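Local coordinates for single-stranded DNA-binding protein (Enterobacter phage Enc34, PDB 5ODK) that probably binds single-stranded DNA through an OB fold during replication of the phage genome, at residues L54-K57 against D58-G61; K64-I67 against D68-E72. All blocks are in the same frame, centred on the assembly; numbering follows the deposited sequence.

How the contacts relate
Contact 1 (54-57 with 58-61) is the turn that leads out of strand 49-56, and contact 2 (64-67 with 68-72) takes up the middle turns of helix 61-76, beginning within a turn of its start. Both are part buried, part exposed. Contact 1 relies on the buried His60 ring, bonded to a carbonyl and packed on Met55, with two weak turn bonds. Contact 2 relies on regular i to i+4 helix bonds plus one salt bridge; buried Ile67 and Ile71 face the protein, while the Lys64-Asp68 salt bridge and the exposed Lys65 and Glu69 lie nearer solvent. The two meet where Met55 CE packs against Lys64 CB, 4.0 Å away, and against Ile67. Lys57 and Lys64 each form a cation-pi contact with Trp109.

Contact 1 (L54-K57 against D58-G61); sequences LMPK and DTHG
His60 folds its ring back over the end of strand 49-56, where Pro56 and Met55 receive it. Pro56 runs alongside the imidazole, its CD 3.6 Å from His60 CE1. Near the ring's edge, His60 ND1 donates to Pro56 O at 2.9 Å, on a lone pair in the carbonyl plane, although the oxygen is tilted 20° from the ring plane and the N-H angle is a bent 138°. At the far side of the ring NE2 bonds Ser26 O on strand 23-26. These two carbonyl partners, one at each ring nitrogen, fix the ring's rotation and are compatible with a doubly protonated imidazole. Met55, with CG anti to the backbone N (chi1 -177°), lays that methylene over one ring face in a CH-pi contact, 3.5 Å from the His60 ring centroid. Met55 SD lies obliquely to the same ring; a flexible, apolar methionine can follow the face of a buried aromatic neighbour.

Lys57, at a corner of the chain, has two roles. Its O accepts a weak bond from His60 N, at 3.4 Å, while its extended side chain, with a long aliphatic stem, carries the ammonium to salt bridges with Asp94 and Asp96. Pro56 O also accepts a weak bond from Thr59 N, at 3.4 Å. Pro56 CB packs beside Thr59 OG1, 3.6 Å away, and Asp58 OD1 comes to 3.8 Å from Pro56 CB. The backbone describes two overlapping type I turns, residues 56-59 and 57-60, ending at His60, the N-cap of helix 61-76: a compact strand-to-helix connection within the OB fold.

Contact 2 (K64-I67 against D68-E72); sequences KKII and DEQIE
The carboxylates of Asp68 and Glu69 each lie with one face over a main-chain carbonyl of the preceding helical turn. Lys64 O sits over the Asp68 face, 3.6 Å from Asp68 CG, and Lys65 O over the Glu69 face, 3.5 Å from Glu69 CD. At the edge of the Asp68 carboxylate, Lys64 NZ forms a salt bridge to OD2 at 2.7 Å, using the syn lone pair. The lysine gets there because its chain bends at chi2 (-101°), swinging the stem across the aspartate; it also makes a cation-pi contact with Trp109. Glu69 OE2 instead meets the stem of Lys65, with CG 3.6 Å away, while the Lys65 ammonium stays 4.9 Å from OE2. A water bonded to Lys65 O adds a weak, long bond to OE2.

On the buried side, Ile67 CG2 touches Ile71 CD1 at 3.9 Å; branched side chains one turn apart suit packing against Phe91. Regular i to i+4 bonds, such as Ile71 N to Ile67 O at 2.8 Å, hold the frame. The chemistry is that of an amphipathic helix: the Lys64-Asp68 ion pair would largely offset its own charges, and the isoleucines bind the helix to the body of the protein.

Contact 1 (L54-K57 against D58-G61)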
# COMPACT_ATOMS: atom_id res chain seq x y z
N LEU A 54 5.60 -4.00 3.39
CA LEU A 54 7.02 -3.91 3.58
C LEU A 54 7.66 -4.21 2.24
O LEU A 54 7.59 -5.34 1.73
CB LEU A 54 7.44 -4.91 4.63
CG LEU A 54 6.76 -4.74 5.98
CD1 LEU A 54 7.19 -5.86 6.91
CD2 LEU A 54 7.03 -3.38 6.61
N MET A 55 8.25 -3.18 1.64
CA MET A 55 8.70 -3.27 0.27
C MET A 55 10.24 -3.32 0.25
O MET A 55 10.89 -2.32 0.57
CB MET A 55 8.15 -2.07 -0.50
CG MET A 55 8.49 -2.07 -1.95
SD MET A 55 7.50 -0.88 -2.86
CE MET A 55 8.33 0.64 -2.44
N PRO A 56 10.85 -4.47 -0.12
CA PRO A 56 12.33 -4.56 -0.11
C PRO A 56 12.99 -3.51 -0.99
O PRO A 56 12.70 -3.39 -2.18
CB PRO A 56 12.59 -5.97 -0.59
CG PRO A 56 11.39 -6.75 -0.13
CD PRO A 56 10.23 -5.80 -0.32
N LYS A 57 13.87 -2.73 -0.38
CA LYS A 57 14.51 -1.63 -1.10
C LYS A 57 15.30 -2.10 -2.31
O LYS A 57 15.26 -1.44 -3.36
CB LYS A 57 15.45 -0.87 -0.18
CG LYS A 57 14.77 -0.12 0.96
CD LYS A 57 15.78 0.63 1.80
CE LYS A 57 15.15 1.52 2.86
NZ LYS A 57 16.22 2.14 3.68
N ASP A 58 16.00 -3.22 -2.18
CA ASP A 58 16.93 -3.66 -3.21
C ASP A 58 16.25 -4.12 -4.47
O ASP A 58 16.88 -4.11 -5.49
CB ASP A 58 17.93 -4.70 -2.67
CG ASP A 58 17.31 -6.03 -2.24
OD1 ASP A 58 16.08 -6.17 -2.09
OD2 ASP A 58 18.13 -6.96 -2.02
N THR A 59 14.97 -4.47 -4.41
CA THR A 59 14.22 -4.92 -5.60
C THR A 59 13.04 -4.02 -5.99
O THR A 59 12.26 -4.35 -6.90
CB THR A 59 13.68 -6.34 -5.35
OG1 THR A 59 12.92 -6.31 -4.14
CG2 THR A 59 14.83 -7.31 -5.25
N HIS A 60 12.93 -2.86 -5.34
CA HIS A 60 11.82 -1.95 -5.59
C HIS A 60 12.24 -0.51 -5.78
O HIS A 60 11.42 0.38 -5.60
CB HIS A 60 10.74 -2.04 -4.50
CG HIS A 60 10.06 -3.37 -4.42
ND1 HIS A 60 10.64 -4.47 -3.84
CD2 HIS A 60 8.83 -3.75 -4.82
CE1 HIS A 60 9.79 -5.50 -3.89
NE2 HIS A 60 8.68 -5.08 -4.48
N GLY A 61 13.49 -0.28 -6.22
CA GLY A 61 13.94 1.09 -6.40
C GLY A 61 13.13 1.91 -7.40
O GLY A 61 12.78 3.05 -7.14

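Contact 2 (K64-I67 against D68-E72)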
# COMPACT_ATOMS: atom_id res chain seq x y z
N LYS A 64 9.63 2.69 -6.15
CA LYS A 64 9.71 3.70 -5.11
C LYS A 64 9.90 5.09 -5.72
O LYS A 64 9.29 6.04 -5.25
CB LYS A 64 10.78 3.37 -4.07
CG LYS A 64 10.62 4.19 -2.78
CD LYS A 64 11.59 5.32 -2.79
CE LYS A 64 11.33 6.08 -1.48
NZ LYS A 64 12.16 7.30 -1.42
N LYS A 65 10.75 5.20 -6.74
CA LYS A 65 10.96 6.48 -7.44
C LYS A 65 9.64 7.01 -8.03
O LYS A 65 9.31 8.19 -7.91
CB LYS A 65 12.05 6.32 -8.50
CG LYS A 65 12.33 7.59 -9.26
CD LYS A 65 13.71 7.57 -9.90
CE LYS A 65 13.95 8.93 -10.52
NZ LYS A 65 15.38 9.02 -10.88
N ILE A 66 8.87 6.11 -8.63
CA ILE A 66 7.58 6.48 -9.17
C ILE A 66 6.66 6.95 -8.04
O ILE A 66 5.93 7.93 -8.17
CB ILE A 66 6.97 5.28 -9.93
CG1 ILE A 66 7.70 5.09 -11.27
CG2 ILE A 66 5.48 5.50 -10.16
CD1 ILE A 66 7.37 3.82 -12.02
N ILE A 67 6.65 6.21 -6.93
CA ILE A 67 5.83 6.61 -5.77
C ILE A 67 6.19 8.02 -5.32
O ILE A 67 5.29 8.84 -5.09
CB ILE A 67 5.98 5.58 -4.62
CG1 ILE A 67 5.21 4.31 -4.96
CG2 ILE A 67 5.48 6.17 -3.30
CD1 ILE A 67 5.59 3.13 -4.10
N ASP A 68 7.50 8.33 -5.23
CA ASP A 68 7.88 9.68 -4.82
C ASP A 68 7.33 10.73 -5.80
O ASP A 68 6.85 11.79 -5.40
CB ASP A 68 9.39 9.78 -4.68
CG ASP A 68 9.94 9.08 -3.46
OD1 ASP A 68 9.19 8.76 -2.51
OD2 ASP A 68 11.18 8.90 -3.43
N GLU A 69 7.43 10.44 -7.09
CA GLU A 69 6.92 11.34 -8.13
C GLU A 69 5.41 11.54 -8.01
O GLU A 69 4.89 12.63 -8.11
CB GLU A 69 7.28 10.82 -9.50
CG GLU A 69 8.78 10.91 -9.76
CD GLU A 69 9.34 10.07 -10.87
OE1 GLU A 69 8.60 9.36 -11.56
OE2 GLU A 69 10.57 10.13 -11.07
N GLN A 70 4.69 10.47 -7.73
CA GLN A 70 3.24 10.54 -7.59
C GLN A 70 2.84 11.28 -6.32
O GLN A 70 1.83 11.99 -6.31
CB GLN A 70 2.59 9.16 -7.63
CG GLN A 70 2.85 8.48 -8.96
CD GLN A 70 2.29 9.23 -10.15
OE1 GLN A 70 1.13 9.60 -10.16
NE2 GLN A 70 3.15 9.55 -11.10
N ILE A 71 3.63 11.14 -5.25
CA ILE A 71 3.43 11.96 -4.06
C ILE A 71 3.56 13.47 -4.36
O ILE A 71 2.72 14.25 -3.91
CB ILE A 71 4.39 11.51 -2.94
CG1 ILE A 71 3.89 10.20 -2.36
CG2 ILE A 71 4.54 12.57 -1.84
CD1 ILE A 71 4.88 9.55 -1.42
N GLU A 72 4.55 13.85 -5.17
CA GLU A 72 4.69 15.25 -5.55
C GLU A 72 3.50 15.75 -6.36
O GLU A 72 3.01 16.85 -6.14
CB GLU A 72 6.03 15.51 -6.27
CG GLU A 72 7.22 15.27 -5.37
CD GLU A 72 7.19 16.13 -4.10
OE1 GLU A 72 7.06 17.36 -4.21
OE2 GLU A 72 7.26 15.56 -2.99
O HOH W 1 11.32 10.20 -7.69